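Local structure of catechol 2,3-dioxygenase (Pseudomonas sp. KL28, 3HPY) at residues 21-26 and 56-61; 30-35 and 43-48; 93-98 and 106-111. The protein probably catalyses the iron-dependent extradiol cleavage of catechol by O2 to (2Z,4E)-2-hydroxy-6-oxohexa-2,4-dienoate, working as a homotetramer. One frame throughout, in Å; residues are numbered along the deposited sequence.

Contact 1: 21-26 and 56-61; sequences EGIHFY and YIIREA
Gly22 opens the contact between the helix segment 21-26 and the strand segment 56-61, with CD1 of Ile58 lying 3.8 Å from Gly22 C. With no side chain on Gly22, the Ile58 methyl can lie directly against the backbone of the helix. Ile23 follows on the flank of the helix, its CG1 4.3 Å from the same Ile58 CD1. One turn beyond Gly22, Tyr26 makes the main contact. Its ring receives the CE2 corner of Tyr56 over one face, 3.4 Å above the plane and offset toward the rim, while Phe25 CD1 sits over the opposite face. The two tyrosine planes are inclined at 46°, and the hydroxyls meet in a 2.7 Å hydrogen bond from Tyr56 OH to Tyr26 OH. Tyr26 OH is also hydrogen-bonded to Asp260 OD2, so the buried hydroxyl has two partners. In Ile58, chi1 of 46° sets CG1 between the backbone N and the carbonyl carbon and sends CD1 to the helix, leaving CG2 for the Tyr26 ring, 4.0 Å from Tyr26 CE2. Segment 21-26 of helix 19-29 runs roughly antiparallel to strand 56-60 (158°), which lies between strands 43-46 and 9-16 in the sheet.

Contact 2: 30-35 and 43-48; sequences LGLVET and VYFKCW
Segments 30-35 and 43-48 pair as antiparallel strands through Val33 and Lys46, the hydrogen-bonded pair (Val33 N to Lys46 O 2.8 Å, Lys46 N to Val33 O 3.0 Å), with Glu34 and Phe45 the non-hydrogen-bonded pair beside it and a further bond from Thr35 N to Tyr44 O. Leu32, Glu34 and Phe45 meet on the helix-covered side. Leu32 crosses Phe45 at about a right angle, bringing CD2 to 3.7 Å from Phe45 CB, while the Phe45 ring runs alongside the Glu34 backbone, CD2 3.6 Å from Glu34 CA. Glu34 packs its CG 3.5 Å from Val43 CG2; with CG anti to the backbone N (chi1 -176°) and the chain extended beyond it, the carboxylate is carried on toward Arg27, a long, weak ion pair. Thr35 CG2 packs on Tyr44 CB at 3.4 Å. On the Val33 and Lys46 face, Val33 CG2 packs on Trp48 CB at 4.0 Å. Lys46 folds back at its last two torsions, and NZ reaches the carbonyls of Cys47, 2.9 Å from its O, and Glu50, satisfying a buried ammonium. A water links Gly31 O to Trp48 N. This is a beta hairpin directly after helix 19-29, consistent with the beta-alpha-beta-beta-beta modules of the vicinal oxygen chelate fold.

Contact 3: 93-98 and 106-111; sequences TTRIPA and ERVRFE
Ile96 meets two arginines of the facing strand. Its CG2 sits 3.3 Å above the centre of the Arg107 guanidinium plane, an aliphatic methyl against a flat cation, while CD1 rests on the base of Arg109, 3.4 Å from CB. Isoleucine suits the place because its two branches diverge: CG2 lies trans to the backbone N, and CG1 trans to the carbonyl carbon (chi1 -68°). On the other face, Val108 CG2 lies over the rim of the Arg95 guanidinium, 3.4 Å from NH1. Glu106 comes to the edge of that group, OE2 near its plane, in a long salt bridge of 3.7 Å to Arg95 NE, with the carboxylate turned 86° from the guanidinium.

Beneath these side chains, two hydrogen-bonded pairs, Thr94 with Arg109 and Ile96 with Arg107, fix the antiparallel register; Thr94 N to Arg109 O is 2.7 Å. At the loop end of the hairpin, a water accepts from Arg107 NE at 2.8 Å and donates to Pro97 O.

Farther out, the stronger charge partners take over. Asp83 and Glu80 of helix 76-89 hold Arg95, and Glu100 holds Arg107. Glu119 OE2 takes a salt bridge from both Arg107 NH1 and Arg109 NH2, tying the two guanidinium groups to one carboxylate. The chemistry is therefore that of arginines whose ends are fixed by carboxylates while their flat or aliphatic parts pack on branched apolar side chains.

Overall arrangement
Contacts 1 and 2 adjoin, their centres about 10 Å apart: helix 19-29 leads into strand 33-37, and strand 43-46 into strand 56-60. Backbone bonds tie them, Tyr26 O to Leu32 N at 2.8 Å and Tyr56 O to Phe45 N at 2.7 Å, probable hydrogen bonds both. Contact 3 stands about 23 Å from contact 1 and about 24 Å from contact 2, centre to centre. All three reach the same sheet, with strands 33-37 and 93-96 as its outermost members within the chain. The side chain of Tyr56 is about 8 Å from that of His216, which binds the iron with His154 and Glu267, about 12 Å from the iron itself and about 13 Å from the bound 4-methylcatechol. Contact 3 is remote from that site.

Contact 1: 21-26 and 56-61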
loop_
_atom_site.group_PDB
_atom_site.type_symbol
_atom_site.label_atom_id
_atom_site.label_comp_id
_atom_site.label_asym_id
_atom_site.label_seq_id
_atom_site.Cartn_x
_atom_site.Cartn_y
_atom_site.Cartn_z
ATOM N N GLU C 21 -23.098 9.171 22.768
ATOM C CA GLU C 21 -22.059 9.523 21.831
ATOM C C GLU C 21 -20.988 8.433 21.763
ATOM O O GLU C 21 -20.229 8.362 20.798
ATOM C CB GLU C 21 -21.506 10.939 22.119
ATOM C CG GLU C 21 -20.744 11.183 23.401
ATOM C CD GLU C 21 -20.464 12.678 23.627
ATOM O OE1 GLU C 21 -20.103 13.386 22.661
ATOM O OE2 GLU C 21 -20.595 13.145 24.777
ATOM N N GLY C 22 -20.964 7.557 22.767
ATOM C CA GLY C 22 -20.023 6.452 22.758
ATOM C C GLY C 22 -20.533 5.425 21.754
ATOM O O GLY C 22 -19.754 4.804 21.032
ATOM N N ILE C 23 -21.853 5.250 21.705
ATOM C CA ILE C 23 -22.479 4.310 20.774
ATOM C C ILE C 23 -22.195 4.747 19.337
ATOM O O ILE C 23 -21.710 3.965 18.517
ATOM C CB ILE C 23 -24.018 4.248 20.978
ATOM C CG1 ILE C 23 -24.343 3.639 22.348
ATOM C CG2 ILE C 23 -24.671 3.419 19.875
ATOM C CD1 ILE C 23 -25.838 3.477 22.612
ATOM N N HIS C 24 -22.507 6.008 19.052
ATOM C CA HIS C 24 -22.294 6.603 17.736
ATOM C C HIS C 24 -20.840 6.502 17.309
ATOM O O HIS C 24 -20.535 6.076 16.192
ATOM C CB HIS C 24 -22.698 8.080 17.763
ATOM C CG HIS C 24 -22.242 8.851 16.565
ATOM N ND1 HIS C 24 -22.873 8.773 15.342
ATOM C CD2 HIS C 24 -21.188 9.688 16.393
ATOM C CE1 HIS C 24 -22.231 9.529 14.468
ATOM N NE2 HIS C 24 -21.204 10.094 15.081
ATOM N N PHE C 25 -19.942 6.900 18.205
ATOM C CA PHE C 25 -18.524 6.869 17.894
ATOM C C PHE C 25 -17.999 5.477 17.538
ATOM O O PHE C 25 -17.484 5.263 16.441
ATOM C CB PHE C 25 -17.710 7.453 19.053
ATOM C CG PHE C 25 -16.226 7.355 18.854
ATOM C CD1 PHE C 25 -15.514 6.275 19.360
ATOM C CD2 PHE C 25 -15.543 8.326 18.126
ATOM C CE1 PHE C 25 -14.148 6.157 19.147
ATOM C CE2 PHE C 25 -14.171 8.217 17.904
ATOM C CZ PHE C 25 -13.475 7.133 18.414
ATOM N N TYR C 26 -18.136 4.532 18.460
ATOM C CA TYR C 26 -17.646 3.182 18.227
ATOM C C TYR C 26 -18.356 2.428 17.116
ATOM O O TYR C 26 -17.838 1.437 16.614
ATOM C CB TYR C 26 -17.709 2.367 19.524
ATOM C CG TYR C 26 -16.594 2.701 20.489
ATOM C CD1 TYR C 26 -15.266 2.387 20.183
ATOM C CD2 TYR C 26 -16.856 3.357 21.689
ATOM C CE1 TYR C 26 -14.225 2.722 21.050
ATOM C CE2 TYR C 26 -15.819 3.697 22.569
ATOM C CZ TYR C 26 -14.508 3.374 22.239
ATOM O OH TYR C 26 -13.477 3.685 23.100
ATOM N N TYR C 56 -15.831 -5.743 22.608
ATOM C CA TYR C 56 -15.789 -4.409 23.198
ATOM C C TYR C 56 -17.171 -4.033 23.722
ATOM O O TYR C 56 -18.167 -4.085 22.985
ATOM C CB TYR C 56 -15.349 -3.377 22.158
ATOM C CG TYR C 56 -14.721 -2.137 22.755
ATOM C CD1 TYR C 56 -13.388 -2.135 23.164
ATOM C CD2 TYR C 56 -15.453 -0.952 22.894
ATOM C CE1 TYR C 56 -12.791 -0.986 23.688
ATOM C CE2 TYR C 56 -14.865 0.205 23.419
ATOM C CZ TYR C 56 -13.532 0.179 23.808
ATOM O OH TYR C 56 -12.934 1.324 24.285
ATOM N N ILE C 57 -17.230 -3.652 24.994
ATOM C CA ILE C 57 -18.495 -3.279 25.614
ATOM C C ILE C 57 -18.353 -1.986 26.413
ATOM O O ILE C 57 -17.446 -1.848 27.235
ATOM C CB ILE C 57 -19.019 -4.389 26.569
ATOM C CG1 ILE C 57 -18.902 -5.773 25.919
ATOM C CG2 ILE C 57 -20.487 -4.156 26.856
ATOM C CD1 ILE C 57 -17.642 -6.525 26.274
ATOM N N ILE C 58 -19.253 -1.039 26.170
ATOM C CA ILE C 58 -19.195 0.224 26.880
ATOM C C ILE C 58 -20.325 0.363 27.886
ATOM O O ILE C 58 -21.413 -0.200 27.712
ATOM C CB ILE C 58 -19.220 1.424 25.907
ATOM C CG1 ILE C 58 -20.303 1.220 24.852
ATOM C CG2 ILE C 58 -17.855 1.581 25.255
ATOM C CD1 ILE C 58 -20.597 2.442 24.030
ATOM N N ARG C 59 -20.044 1.120 28.940
ATOM C CA ARG C 59 -20.993 1.356 30.020
ATOM C C ARG C 59 -20.870 2.798 30.518
ATOM O O ARG C 59 -19.782 3.232 30.910
ATOM C CB ARG C 59 -20.705 0.386 31.167
ATOM C CG ARG C 59 -21.531 0.610 32.419
ATOM C CD ARG C 59 -21.209 -0.449 33.479
ATOM N NE ARG C 59 -19.856 -0.333 34.021
ATOM C CZ ARG C 59 -19.521 0.455 35.037
ATOM N NH1 ARG C 59 -20.444 1.205 35.627
ATOM N NH2 ARG C 59 -18.267 0.488 35.471
ATOM N N GLU C 60 -21.981 3.533 30.506
ATOM C CA GLU C 60 -21.974 4.925 30.956
ATOM C C GLU C 60 -21.656 4.986 32.438
ATOM O O GLU C 60 -22.512 4.708 33.275
ATOM C CB GLU C 60 -23.329 5.597 30.699
ATOM C CG GLU C 60 -23.338 7.086 31.043
ATOM C CD GLU C 60 -24.668 7.761 30.771
ATOM O OE1 GLU C 60 -25.117 7.768 29.606
ATOM O OE2 GLU C 60 -25.266 8.293 31.727
ATOM N N ALA C 61 -20.421 5.347 32.764
ATOM C CA ALA C 61 -20.023 5.426 34.157
ATOM C C ALA C 61 -19.678 6.849 34.555
ATOM O O ALA C 61 -19.514 7.731 33.712
ATOM C CB ALA C 61 -18.843 4.512 34.417
#

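Contact 2: 30-35 and 43-48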
loop_
_atom_site.group_PDB
_atom_site.type_symbol
_atom_site.label_atom_id
_atom_site.label_comp_id
_atom_site.label_asym_id
_atom_site.label_seq_id
_atom_site.Cartn_x
_atom_site.Cartn_y
_atom_site.Cartn_z
ATOM N N LEU C 30 -15.401 4.247 14.594
ATOM C CA LEU C 30 -14.443 3.143 14.658
ATOM C C LEU C 30 -14.918 1.979 13.802
ATOM O O LEU C 30 -14.134 1.123 13.421
ATOM C CB LEU C 30 -14.235 2.667 16.100
ATOM C CG LEU C 30 -13.150 1.591 16.266
ATOM C CD1 LEU C 30 -11.837 2.086 15.681
ATOM C CD2 LEU C 30 -12.983 1.248 17.738
ATOM N N GLY C 31 -16.213 1.943 13.509
ATOM C CA GLY C 31 -16.736 0.876 12.676
ATOM C C GLY C 31 -16.955 -0.477 13.329
ATOM O O GLY C 31 -16.853 -1.505 12.656
ATOM N N LEU C 32 -17.228 -0.496 14.630
ATOM C CA LEU C 32 -17.517 -1.756 15.312
ATOM C C LEU C 32 -18.978 -2.097 15.051
ATOM O O LEU C 32 -19.804 -1.205 14.817
ATOM C CB LEU C 32 -17.310 -1.633 16.824
ATOM C CG LEU C 32 -15.911 -1.893 17.390
ATOM C CD1 LEU C 32 -14.858 -1.286 16.508
ATOM C CD2 LEU C 32 -15.824 -1.350 18.797
ATOM N N VAL C 33 -19.286 -3.389 15.104
ATOM C CA VAL C 33 -20.634 -3.898 14.891
ATOM C C VAL C 33 -21.328 -4.074 16.250
ATOM O O VAL C 33 -20.870 -4.851 17.081
ATOM C CB VAL C 33 -20.571 -5.265 14.148
ATOM C CG1 VAL C 33 -21.965 -5.831 13.943
ATOM C CG2 VAL C 33 -19.865 -5.084 12.797
ATOM N N GLU C 34 -22.419 -3.341 16.478
ATOM C CA GLU C 34 -23.162 -3.428 17.742
ATOM C C GLU C 34 -23.795 -4.797 17.790
ATOM O O GLU C 34 -24.322 -5.264 16.790
ATOM C CB GLU C 34 -24.258 -2.368 17.807
ATOM C CG GLU C 34 -24.992 -2.364 19.137
ATOM C CD GLU C 34 -25.973 -1.218 19.266
ATOM O OE1 GLU C 34 -25.605 -0.076 18.919
ATOM O OE2 GLU C 34 -27.108 -1.464 19.733
ATOM N N THR C 35 -23.807 -5.445 18.937
ATOM C CA THR C 35 -24.348 -6.779 18.887
ATOM C C THR C 35 -25.394 -7.143 19.934
ATOM O O THR C 35 -25.962 -8.241 19.916
ATOM C CB THR C 35 -23.166 -7.745 18.892
ATOM O OG1 THR C 35 -23.636 -9.090 18.974
ATOM C CG2 THR C 35 -22.235 -7.419 20.041
ATOM N N VAL C 43 -23.796 -1.825 26.133
ATOM C CA VAL C 43 -23.966 -2.152 24.721
ATOM C C VAL C 43 -22.712 -2.871 24.226
ATOM O O VAL C 43 -21.589 -2.412 24.453
ATOM C CB VAL C 43 -24.248 -0.883 23.881
ATOM C CG1 VAL C 43 -23.191 0.143 24.129
ATOM C CG2 VAL C 43 -24.318 -1.233 22.412
ATOM N N TYR C 44 -22.920 -4.008 23.569
ATOM C CA TYR C 44 -21.822 -4.835 23.079
ATOM C C TYR C 44 -21.478 -4.606 21.608
ATOM O O TYR C 44 -22.359 -4.411 20.763
ATOM C CB TYR C 44 -22.146 -6.322 23.289
ATOM C CG TYR C 44 -22.523 -6.723 24.709
ATOM C CD1 TYR C 44 -23.699 -6.252 25.302
ATOM C CD2 TYR C 44 -21.724 -7.603 25.445
ATOM C CE1 TYR C 44 -24.070 -6.649 26.584
ATOM C CE2 TYR C 44 -22.089 -8.008 26.735
ATOM C CZ TYR C 44 -23.262 -7.527 27.296
ATOM O OH TYR C 44 -23.629 -7.923 28.564
ATOM N N PHE C 45 -20.180 -4.659 21.322
ATOM C CA PHE C 45 -19.651 -4.471 19.974
ATOM C C PHE C 45 -18.636 -5.558 19.658
ATOM O O PHE C 45 -18.134 -6.233 20.556
ATOM C CB PHE C 45 -18.919 -3.134 19.851
ATOM C CG PHE C 45 -19.789 -1.926 20.025
ATOM C CD1 PHE C 45 -19.913 -1.310 21.269
ATOM C CD2 PHE C 45 -20.423 -1.353 18.927
ATOM C CE1 PHE C 45 -20.648 -0.137 21.411
ATOM C CE2 PHE C 45 -21.160 -0.183 19.059
ATOM C CZ PHE C 45 -21.272 0.427 20.303
ATOM N N LYS C 46 -18.330 -5.704 18.371
ATOM C CA LYS C 46 -17.333 -6.659 17.893
ATOM C C LYS C 46 -16.780 -6.152 16.558
ATOM O O LYS C 46 -17.401 -5.311 15.901
ATOM C CB LYS C 46 -17.951 -8.043 17.690
ATOM C CG LYS C 46 -18.857 -8.151 16.464
ATOM C CD LYS C 46 -19.364 -9.571 16.310
ATOM C CE LYS C 46 -18.310 -10.465 15.662
ATOM N NZ LYS C 46 -18.229 -10.176 14.190
ATOM N N CYS C 47 -15.610 -6.640 16.164
ATOM C CA CYS C 47 -15.034 -6.235 14.886
ATOM C C CYS C 47 -15.785 -7.050 13.843
ATOM O O CYS C 47 -16.130 -8.205 14.099
ATOM C CB CYS C 47 -13.538 -6.542 14.862
ATOM S SG CYS C 47 -12.579 -5.534 16.032
ATOM N N TRP C 48 -16.054 -6.458 12.680
ATOM C CA TRP C 48 -16.803 -7.170 11.655
ATOM C C TRP C 48 -16.221 -8.527 11.290
ATOM O O TRP C 48 -16.975 -9.445 10.964
ATOM C CB TRP C 48 -16.941 -6.328 10.380
ATOM C CG TRP C 48 -15.661 -6.175 9.596
ATOM C CD1 TRP C 48 -14.720 -5.189 9.738
ATOM C CD2 TRP C 48 -15.174 -7.055 8.569
ATOM N NE1 TRP C 48 -13.674 -5.405 8.861
ATOM C CE2 TRP C 48 -13.926 -6.543 8.134
ATOM C CE3 TRP C 48 -15.665 -8.228 7.981
ATOM C CZ2 TRP C 48 -13.167 -7.164 7.130
ATOM C CZ3 TRP C 48 -14.900 -8.851 6.968
ATOM C CH2 TRP C 48 -13.669 -8.315 6.563
HETATM O O HOH W 1 -15.105 -3.896 12.803
#

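Contact 3: 93-98 and 106-111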
loop_
_atom_site.group_PDB
_atom_site.type_symbol
_atom_site.label_atom_id
_atom_site.label_comp_id
_atom_site.label_asym_id
_atom_site.label_seq_id
_atom_site.Cartn_x
_atom_site.Cartn_y
_atom_site.Cartn_z
ATOM N N THR C 93 -9.625 -15.816 43.175
ATOM C CA THR C 93 -10.436 -15.751 41.971
ATOM C C THR C 93 -11.928 -15.644 42.256
ATOM O O THR C 93 -12.421 -16.131 43.277
ATOM C CB THR C 93 -10.199 -16.985 41.070
ATOM O OG1 THR C 93 -10.731 -18.155 41.704
ATOM C CG2 THR C 93 -8.720 -17.180 40.820
ATOM N N THR C 94 -12.636 -15.006 41.332
ATOM C CA THR C 94 -14.075 -14.819 41.437
ATOM C C THR C 94 -14.717 -15.456 40.213
ATOM O O THR C 94 -14.327 -15.169 39.082
ATOM C CB THR C 94 -14.438 -13.327 41.447
ATOM O OG1 THR C 94 -13.614 -12.641 42.399
ATOM C CG2 THR C 94 -15.902 -13.140 41.818
ATOM N N ARG C 95 -15.701 -16.321 40.424
ATOM C CA ARG C 95 -16.351 -16.962 39.292
ATOM C C ARG C 95 -17.659 -16.262 38.926
ATOM O O ARG C 95 -18.682 -16.469 39.577
ATOM C CB ARG C 95 -16.600 -18.438 39.606
ATOM C CG ARG C 95 -17.452 -19.162 38.580
ATOM C CD ARG C 95 -16.713 -19.430 37.273
ATOM N NE ARG C 95 -16.023 -20.720 37.276
ATOM C CZ ARG C 95 -14.829 -20.937 37.812
ATOM N NH1 ARG C 95 -14.167 -19.945 38.399
ATOM N NH2 ARG C 95 -14.298 -22.152 37.761
ATOM N N ILE C 96 -17.618 -15.416 37.899
ATOM C CA ILE C 96 -18.815 -14.711 37.441
ATOM C C ILE C 96 -19.690 -15.712 36.691
ATOM O O ILE C 96 -19.232 -16.365 35.748
ATOM C CB ILE C 96 -18.482 -13.548 36.472
ATOM C CG1 ILE C 96 -17.738 -12.427 37.203
ATOM C CG2 ILE C 96 -19.766 -12.978 35.883
ATOM C CD1 ILE C 96 -16.306 -12.751 37.571
ATOM N N PRO C 97 -20.964 -15.837 37.090
ATOM C CA PRO C 97 -21.893 -16.772 36.446
ATOM C C PRO C 97 -22.201 -16.510 34.973
ATOM O O PRO C 97 -22.162 -15.372 34.499
ATOM C CB PRO C 97 -23.138 -16.680 37.328
ATOM C CG PRO C 97 -23.078 -15.267 37.845
ATOM C CD PRO C 97 -21.629 -15.106 38.186
ATOM N N ALA C 98 -22.519 -17.583 34.259
ATOM C CA ALA C 98 -22.844 -17.495 32.846
ATOM C C ALA C 98 -24.137 -16.724 32.664
ATOM O O ALA C 98 -25.114 -16.949 33.380
ATOM C CB ALA C 98 -22.981 -18.889 32.256
ATOM N N GLU C 106 -19.784 -18.419 31.892
ATOM C CA GLU C 106 -19.184 -17.995 33.134
ATOM C C GLU C 106 -17.707 -17.741 32.885
ATOM O O GLU C 106 -17.099 -18.373 32.022
ATOM C CB GLU C 106 -19.369 -19.073 34.180
ATOM C CG GLU C 106 -18.716 -20.344 33.780
ATOM C CD GLU C 106 -18.786 -21.389 34.860
ATOM O OE1 GLU C 106 -18.170 -22.452 34.664
ATOM O OE2 GLU C 106 -19.451 -21.157 35.897
ATOM N N ARG C 107 -17.146 -16.806 33.645
ATOM C CA ARG C 107 -15.747 -16.431 33.506
ATOM C C ARG C 107 -15.052 -16.327 34.859
ATOM O O ARG C 107 -15.682 -16.039 35.877
ATOM C CB ARG C 107 -15.647 -15.081 32.794
ATOM C CG ARG C 107 -16.967 -14.593 32.204
ATOM C CD ARG C 107 -17.171 -13.119 32.487
ATOM N NE ARG C 107 -18.590 -12.776 32.539
ATOM C CZ ARG C 107 -19.063 -11.575 32.865
ATOM N NH1 ARG C 107 -18.230 -10.583 33.167
ATOM N NH2 ARG C 107 -20.374 -11.375 32.900
ATOM N N VAL C 108 -13.744 -16.553 34.856
ATOM C CA VAL C 108 -12.943 -16.483 36.069
ATOM C C VAL C 108 -12.283 -15.111 36.092
ATOM O O VAL C 108 -11.569 -14.757 35.154
ATOM C CB VAL C 108 -11.848 -17.565 36.062
ATOM C CG1 VAL C 108 -11.160 -17.623 37.407
ATOM C CG2 VAL C 108 -12.455 -18.909 35.709
ATOM N N ARG C 109 -12.534 -14.332 37.145
ATOM C CA ARG C 109 -11.946 -13.002 37.247
ATOM C C ARG C 109 -11.047 -12.873 38.465
ATOM O O ARG C 109 -11.361 -13.387 39.534
ATOM C CB ARG C 109 -13.035 -11.924 37.311
ATOM C CG ARG C 109 -12.491 -10.498 37.225
ATOM C CD ARG C 109 -13.556 -9.458 37.554
ATOM N NE ARG C 109 -14.696 -9.490 36.639
ATOM C CZ ARG C 109 -15.777 -8.730 36.777
ATOM N NH1 ARG C 109 -15.867 -7.879 37.791
ATOM N NH2 ARG C 109 -16.773 -8.816 35.903
ATOM N N PHE C 110 -9.919 -12.195 38.290
ATOM C CA PHE C 110 -8.981 -11.995 39.381
ATOM C C PHE C 110 -8.331 -10.624 39.230
ATOM O O PHE C 110 -8.457 -9.983 38.182
ATOM C CB PHE C 110 -7.927 -13.108 39.378
ATOM C CG PHE C 110 -7.068 -13.135 38.142
ATOM C CD1 PHE C 110 -5.896 -12.384 38.074
ATOM C CD2 PHE C 110 -7.431 -13.917 37.045
ATOM C CE1 PHE C 110 -5.093 -12.413 36.931
ATOM C CE2 PHE C 110 -6.635 -13.951 35.898
ATOM C CZ PHE C 110 -5.465 -13.198 35.843
ATOM N N GLU C 111 -7.655 -10.165 40.278
ATOM C CA GLU C 111 -7.005 -8.861 40.237
ATOM C C GLU C 111 -5.493 -9.036 40.234
ATOM O O GLU C 111 -4.947 -9.868 40.968
ATOM C CB GLU C 111 -7.425 -8.012 41.447
ATOM C CG GLU C 111 -7.029 -6.533 41.345
ATOM C CD GLU C 111 -7.301 -5.743 42.621
ATOM O OE1 GLU C 111 -8.436 -5.806 43.145
ATOM O OE2 GLU C 111 -6.372 -5.049 43.094
HETATM O O HOH W 2 -21.063 -13.957 31.886
#